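Local structure of beta-d-glucoside glucohydrolase (Hypocrea jecorina, 3ZYZ) at residues L167-I172 against C202-V207; A212-Y217 against A239-V244. The protein probably hydrolyses terminal, non-reducing beta-D-glucosyl residues with release of beta-D-glucose, as a family 3 glycoside hydrolase of cellulose degradation. One frame throughout, in Å; residues are numbered along the deposited sequence.

Contact 1 (L167-I172 against C202-V207); sequences LNRETI and CSYNKV. With BGC (beta-D-glucopyranose), chain D.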
loop_
_atom_site.group_PDB
_atom_site.type_symbol
_atom_site.label_atom_id
_atom_site.label_comp_id
_atom_site.label_asym_id
_atom_site.label_seq_id
_atom_site.Cartn_x
_atom_site.Cartn_y
_atom_site.Cartn_z
ATOM N N LEU A 167 -2.054 17.398 4.211
ATOM C CA LEU A 167 -2.295 18.818 4.418
ATOM C C LEU A 167 -3.343 19.294 3.418
ATOM O O LEU A 167 -3.226 19.026 2.217
ATOM C CB LEU A 167 -0.989 19.625 4.283
ATOM C CG LEU A 167 -1.072 21.153 4.427
ATOM C CD1 LEU A 167 -1.638 21.567 5.807
ATOM C CD2 LEU A 167 0.292 21.818 4.174
ATOM N N ASN A 168 -4.361 19.979 3.941
ATOM C CA ASN A 168 -5.502 20.499 3.169
ATOM C C ASN A 168 -6.132 19.506 2.191
ATOM O O ASN A 168 -6.700 19.903 1.169
ATOM C CB ASN A 168 -5.127 21.796 2.439
ATOM C CG ASN A 168 -4.580 22.843 3.366
ATOM O OD1 ASN A 168 -3.464 23.319 3.184
ATOM N ND2 ASN A 168 -5.349 23.204 4.372
ATOM N N ARG A 169 -6.070 18.219 2.531
ATOM C CA ARG A 169 -6.595 17.176 1.661
ATOM C C ARG A 169 -8.058 17.403 1.251
ATOM O O ARG A 169 -8.476 16.924 0.198
ATOM C CB ARG A 169 -6.452 15.814 2.331
ATOM C CG ARG A 169 -7.325 15.627 3.544
ATOM C CD ARG A 169 -7.124 14.270 4.154
ATOM N NE ARG A 169 -7.785 14.182 5.446
ATOM C CZ ARG A 169 -8.139 13.037 6.010
ATOM N NH1 ARG A 169 -7.894 11.901 5.393
ATOM N NH2 ARG A 169 -8.741 13.032 7.188
ATOM N N GLU A 170 -8.827 18.114 2.078
ATOM C CA GLU A 170 -10.255 18.350 1.798
ATOM C C GLU A 170 -10.542 19.564 0.910
ATOM O O GLU A 170 -11.695 19.799 0.541
ATOM C CB GLU A 170 -11.060 18.466 3.100
ATOM C CG GLU A 170 -11.019 17.196 3.948
ATOM C CD GLU A 170 -12.035 17.199 5.065
ATOM O OE1 GLU A 170 -13.236 17.399 4.788
ATOM O OE2 GLU A 170 -11.634 16.981 6.226
ATOM N N THR A 171 -9.499 20.331 0.583
ATOM C CA THR A 171 -9.641 21.580 -0.186
ATOM C C THR A 171 -8.698 21.676 -1.392
ATOM O O THR A 171 -9.076 22.234 -2.427
ATOM C CB THR A 171 -9.457 22.832 0.695
ATOM O OG1 THR A 171 -8.178 22.783 1.334
ATOM C CG2 THR A 171 -10.544 22.912 1.771
ATOM N N ILE A 172 -7.483 21.142 -1.259
ATOM C CA ILE A 172 -6.477 21.206 -2.326
ATOM C C ILE A 172 -6.978 20.590 -3.632
ATOM O O ILE A 172 -7.705 19.591 -3.623
ATOM C CB ILE A 172 -5.119 20.527 -1.896
ATOM C CG1 ILE A 172 -3.960 21.053 -2.742
ATOM C CG2 ILE A 172 -5.218 18.998 -1.935
ATOM C CD1 ILE A 172 -2.572 20.570 -2.306
ATOM N N CYS A 202 -13.992 7.315 -3.511
ATOM C CA CYS A 202 -13.493 8.592 -4.056
ATOM C C CYS A 202 -12.929 9.473 -2.953
ATOM O O CYS A 202 -13.400 9.420 -1.820
ATOM C CB CYS A 202 -14.536 9.329 -4.907
ATOM S SG CYS A 202 -16.162 9.552 -4.182
ATOM N N SER A 203 -11.909 10.263 -3.283
ATOM C CA SER A 203 -11.121 10.968 -2.273
ATOM C C SER A 203 -11.692 12.316 -1.821
ATOM O O SER A 203 -12.710 12.787 -2.338
ATOM C CB SER A 203 -9.671 11.143 -2.755
ATOM O OG SER A 203 -9.626 11.864 -3.973
ATOM N N TYR A 204 -10.991 12.914 -0.862
ATOM C CA TYR A 204 -11.297 14.216 -0.265
ATOM C C TYR A 204 -10.960 15.419 -1.136
ATOM O O TYR A 204 -11.622 16.452 -1.050
ATOM C CB TYR A 204 -10.503 14.375 1.038
ATOM C CG TYR A 204 -11.159 13.732 2.234
ATOM C CD1 TYR A 204 -12.452 14.105 2.626
ATOM C CD2 TYR A 204 -10.489 12.757 2.988
ATOM C CE1 TYR A 204 -13.061 13.529 3.724
ATOM C CE2 TYR A 204 -11.098 12.166 4.090
ATOM C CZ TYR A 204 -12.387 12.562 4.450
ATOM O OH TYR A 204 -13.008 11.991 5.529
ATOM N N ASN A 205 -9.909 15.288 -1.941
ATOM C CA ASN A 205 -9.345 16.410 -2.682
ATOM C C ASN A 205 -10.121 16.721 -3.945
ATOM O O ASN A 205 -11.024 15.974 -4.328
ATOM C CB ASN A 205 -7.884 16.123 -3.025
ATOM C CG ASN A 205 -7.719 14.844 -3.809
ATOM O OD1 ASN A 205 -7.784 13.738 -3.246
ATOM N ND2 ASN A 205 -7.559 14.974 -5.120
ATOM N N LYS A 206 -9.776 17.843 -4.565
ATOM C CA LYS A 206 -10.281 18.195 -5.873
ATOM C C LYS A 206 -9.328 17.693 -6.938
ATOM O O LYS A 206 -8.144 17.484 -6.682
ATOM C CB LYS A 206 -10.463 19.705 -5.999
ATOM C CG LYS A 206 -11.603 20.259 -5.202
ATOM C CD LYS A 206 -11.561 21.779 -5.155
ATOM C CE LYS A 206 -12.849 22.318 -4.574
ATOM N NZ LYS A 206 -12.745 23.742 -4.179
ATOM N N VAL A 207 -9.870 17.455 -8.126
ATOM C CA VAL A 207 -9.085 17.078 -9.289
ATOM C C VAL A 207 -9.447 18.109 -10.363
ATOM O O VAL A 207 -10.594 18.128 -10.841
ATOM C CB VAL A 207 -9.416 15.644 -9.759
ATOM C CG1 VAL A 207 -8.663 15.296 -11.055
ATOM C CG2 VAL A 207 -9.118 14.610 -8.659
HETATM C C2 BGC D . -10.264 7.996 5.546
HETATM C C3 BGC D . -10.597 6.692 4.857
HETATM C C4 BGC D . -11.368 5.824 5.837
HETATM C C5 BGC D . -12.618 6.559 6.355
HETATM C C6 BGC D . -13.426 5.727 7.348
HETATM C C1 BGC D . -11.517 8.660 6.154
HETATM O O1 BGC D . -11.138 9.786 6.913
HETATM O O2 BGC D . -9.647 8.820 4.583
HETATM O O3 BGC D . -9.379 6.083 4.477
HETATM O O4 BGC D . -11.690 4.592 5.232
HETATM O O5 BGC D . -12.229 7.764 6.999
HETATM O O6 BGC D . -12.712 5.644 8.566
HETATM O O HOH W 1 -11.245 24.097 -2.111
#
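Arg169 and Glu170, side chains of opposite charge, both run alongside the Tyr204 ring, on the same side of it and pointing the same way. Tyr204 CE2 sits over one face of the Arg169 guanidinium, off toward its rim and 3.5 Å from NH1, with the two planes 55° apart. The extended chain of Arg169 brings that group along the ring, and its polar end is held beyond by a salt bridge from NH1 to Glu441. Glu170 meets the ring through its aliphatic part, CG lying 3.7 Å from Tyr204 CD1. The Tyr204 hydroxyl is hydrogen-bonded to the carbonyl of Trp237, while O1 of the bound glucose lies in the ring plane at its edge, 3.2 Å from OH. A phenylalanine in place of Tyr204 would probably leave the Trp237 carbonyl without this partner and the sugar's O1 facing a plain ring edge. Farther along, the backbones join directly: Lys206 N donates to Ile172 O at 2.9 Å, a nearly straight bond (166°) in the carbonyl plane. The lysine chain, extended beyond CG, carries NZ to a water that accepts from it and donates to Thr171 O. The contact grades from a single backbone bond, next to where strands 206-207 and 173-174 pair, to a cluster beside the glucose in which Glu441, also hydrogen-bonded to the sugar, is probably positioned by second-shell Arg169.

Contact 2 (A212-Y217 against A239-V244); sequences ACEDQY and AQHTTV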
loop_
_atom_site.group_PDB
_atom_site.type_symbol
_atom_site.label_atom_id
_atom_site.label_comp_id
_atom_site.label_asym_id
_atom_site.label_seq_id
_atom_site.Cartn_x
_atom_site.Cartn_y
_atom_site.Cartn_z
ATOM N N ALA A 212 -13.274 15.262 -5.917
ATOM C CA ALA A 212 -13.138 13.921 -6.474
ATOM C C ALA A 212 -14.449 13.146 -6.417
ATOM O O ALA A 212 -14.728 12.350 -7.306
ATOM C CB ALA A 212 -12.029 13.153 -5.777
ATOM N N CYS A 213 -15.266 13.394 -5.399
ATOM C CA CYS A 213 -16.535 12.659 -5.286
ATOM C C CYS A 213 -17.664 13.250 -6.143
ATOM O O CYS A 213 -18.777 12.724 -6.160
ATOM C CB CYS A 213 -16.957 12.470 -3.817
ATOM S SG CYS A 213 -15.958 11.182 -2.960
ATOM N N GLU A 214 -17.339 14.315 -6.879
ATOM C CA GLU A 214 -18.303 15.062 -7.703
ATOM C C GLU A 214 -17.865 15.117 -9.170
ATOM O O GLU A 214 -18.431 15.866 -9.962
ATOM C CB GLU A 214 -18.426 16.511 -7.195
ATOM C CG GLU A 214 -18.537 16.676 -5.685
ATOM C CD GLU A 214 -19.960 16.811 -5.221
ATOM O OE1 GLU A 214 -20.718 17.521 -5.906
ATOM O OE2 GLU A 214 -20.316 16.216 -4.168
ATOM N N ASP A 215 -16.875 14.306 -9.522
ATOM C CA ASP A 215 -16.120 14.483 -10.755
ATOM C C ASP A 215 -16.568 13.506 -11.836
ATOM O O ASP A 215 -16.167 12.338 -11.836
ATOM C CB ASP A 215 -14.622 14.328 -10.449
ATOM C CG ASP A 215 -13.713 14.756 -11.606
ATOM O OD1 ASP A 215 -14.072 14.614 -12.794
ATOM O OD2 ASP A 215 -12.590 15.206 -11.309
ATOM N N GLN A 216 -17.387 13.991 -12.767
ATOM C CA GLN A 216 -17.935 13.138 -13.821
ATOM C C GLN A 216 -16.832 12.498 -14.660
ATOM O O GLN A 216 -16.895 11.312 -14.956
ATOM C CB GLN A 216 -18.922 13.910 -14.704
ATOM C CG GLN A 216 -19.789 13.021 -15.598
ATOM C CD GLN A 216 -20.830 13.806 -16.380
ATOM O OE1 GLN A 216 -20.782 13.874 -17.613
ATOM N NE2 GLN A 216 -21.775 14.411 -15.666
ATOM N N TYR A 217 -15.817 13.279 -15.032
ATOM C CA TYR A 217 -14.713 12.733 -15.840
ATOM C C TYR A 217 -14.018 11.539 -15.170
ATOM O O TYR A 217 -13.890 10.493 -15.789
ATOM C CB TYR A 217 -13.672 13.794 -16.271
ATOM C CG TYR A 217 -12.549 13.169 -17.084
ATOM C CD1 TYR A 217 -12.794 12.663 -18.363
ATOM C CD2 TYR A 217 -11.262 13.047 -16.562
ATOM C CE1 TYR A 217 -11.792 12.054 -19.104
ATOM C CE2 TYR A 217 -10.243 12.447 -17.293
ATOM C CZ TYR A 217 -10.519 11.953 -18.574
ATOM O OH TYR A 217 -9.520 11.347 -19.328
ATOM N N ALA A 239 -16.878 13.268 2.252
ATOM C CA ALA A 239 -16.183 13.805 1.104
ATOM C C ALA A 239 -17.189 14.279 0.054
ATOM O O ALA A 239 -16.794 14.820 -0.984
ATOM C CB ALA A 239 -15.254 12.746 0.522
ATOM N N GLN A 240 -18.481 14.064 0.323
ATOM C CA GLN A 240 -19.570 14.499 -0.565
ATOM C C GLN A 240 -19.900 15.979 -0.355
ATOM O O GLN A 240 -19.972 16.451 0.783
ATOM C CB GLN A 240 -20.813 13.653 -0.303
ATOM C CG GLN A 240 -21.938 13.806 -1.317
ATOM C CD GLN A 240 -23.113 12.880 -1.007
ATOM O OE1 GLN A 240 -23.267 12.413 0.121
ATOM N NE2 GLN A 240 -23.938 12.609 -2.014
ATOM N N HIS A 241 -20.111 16.706 -1.445
ATOM C CA HIS A 241 -20.389 18.129 -1.349
ATOM C C HIS A 241 -21.755 18.553 -1.873
ATOM O O HIS A 241 -22.303 19.540 -1.407
ATOM C CB HIS A 241 -19.279 18.934 -2.027
ATOM C CG HIS A 241 -17.953 18.765 -1.367
ATOM N ND1 HIS A 241 -17.516 19.593 -0.356
ATOM C CD2 HIS A 241 -16.985 17.833 -1.538
ATOM C CE1 HIS A 241 -16.328 19.193 0.056
ATOM N NE2 HIS A 241 -15.981 18.126 -0.644
ATOM N N THR A 242 -22.295 17.828 -2.851
ATOM C CA THR A 242 -23.641 18.139 -3.333
ATOM C C THR A 242 -24.553 16.929 -3.273
ATOM O O THR A 242 -24.093 15.796 -3.160
ATOM C CB THR A 242 -23.643 18.665 -4.775
ATOM O OG1 THR A 242 -23.134 17.645 -5.643
ATOM C CG2 THR A 242 -22.789 19.939 -4.910
ATOM N N THR A 243 -25.855 17.189 -3.352
ATOM C CA THR A 243 -26.861 16.140 -3.498
ATOM C C THR A 243 -26.932 15.651 -4.937
ATOM O O THR A 243 -26.865 14.448 -5.192
ATOM C CB THR A 243 -28.236 16.657 -3.067
ATOM O OG1 THR A 243 -28.221 16.886 -1.653
ATOM C CG2 THR A 243 -29.343 15.667 -3.414
ATOM N N VAL A 244 -27.052 16.595 -5.867
ATOM C CA VAL A 244 -27.453 16.295 -7.233
ATOM C C VAL A 244 -26.283 15.997 -8.165
ATOM O O VAL A 244 -26.290 14.986 -8.853
ATOM C CB VAL A 244 -28.332 17.432 -7.812
ATOM C CG1 VAL A 244 -28.670 17.163 -9.286
ATOM C CG2 VAL A 244 -29.604 17.587 -6.984
HETATM O O HOH W 2 -14.706 14.673 -2.902
#
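Glu214 OE2 is gripped by two successive backbone amides of the facing loop, His241 N at 2.8 Å and Thr242 N at 2.9 Å. Both arrive from the same face of the carboxylate. His241 N comes from above it, 44° out of the plane, whereas Thr242 N is on the syn side and tilted less, and both N-H groups point fairly straight at the oxygen. The other oxygen, OE1, accepts from the Thr242 hydroxyl; OG1 and OE1 are modelled only 2.4 Å apart, very short for such a bond, and the exact length is therefore doubtful. Two backbone donors hold OE2, then, and the hydroxyl lies against OE1 at that uncertain distance. Glu214 reaches them through a bend at its second torsion (chi2 -97°), which turns the carboxylate out of an extended course and across the threonine side chain. Two N-H groups directed at OE2 would be expected to favour the charged form of the acid.

Nearer the start of both segments the contact turns less polar. Cys213 SG packs on the methyl of Ala239, 3.9 Å from CB. Beside it a water accepts from Cys213 N and donates to Ala239 O, joining the two backbones where no direct bond is made. The backbone carbonyl of Glu214 accepts hydrogen bonds from the side chains of Gln245 and Ser249 in helix 244-249, to which the 239-244 loop leads.

The carboxylate of Glu214 thus joins the lead-in to helix 216-226 to the loop that follows strand 232-235, within the N-terminal domain of family 3 glycoside hydrolases, a member of the TIM-barrel clan.

In the fold
Both contacts belong to the N-terminal family 3 domain, on the same side of the chain's centre, with their own centres about 12 Å apart. They follow in series: contact 1 closes before contact 2 opens. Segment 202-207 leaves strand 199-202 and segment 239-244 follows strand 232-235, neighbouring parallel strands of one sheet. The contacts also touch directly, through the Cys202-Cys213 disulfide and a probable hydrogen bond from Ala212 N to Asn205 O. Successive loops beyond the strands are thereby tied together beside the glucose site: contact 1 borders the sugar itself, and contact 2 continues outward from it toward helices 216-226 and 244-249.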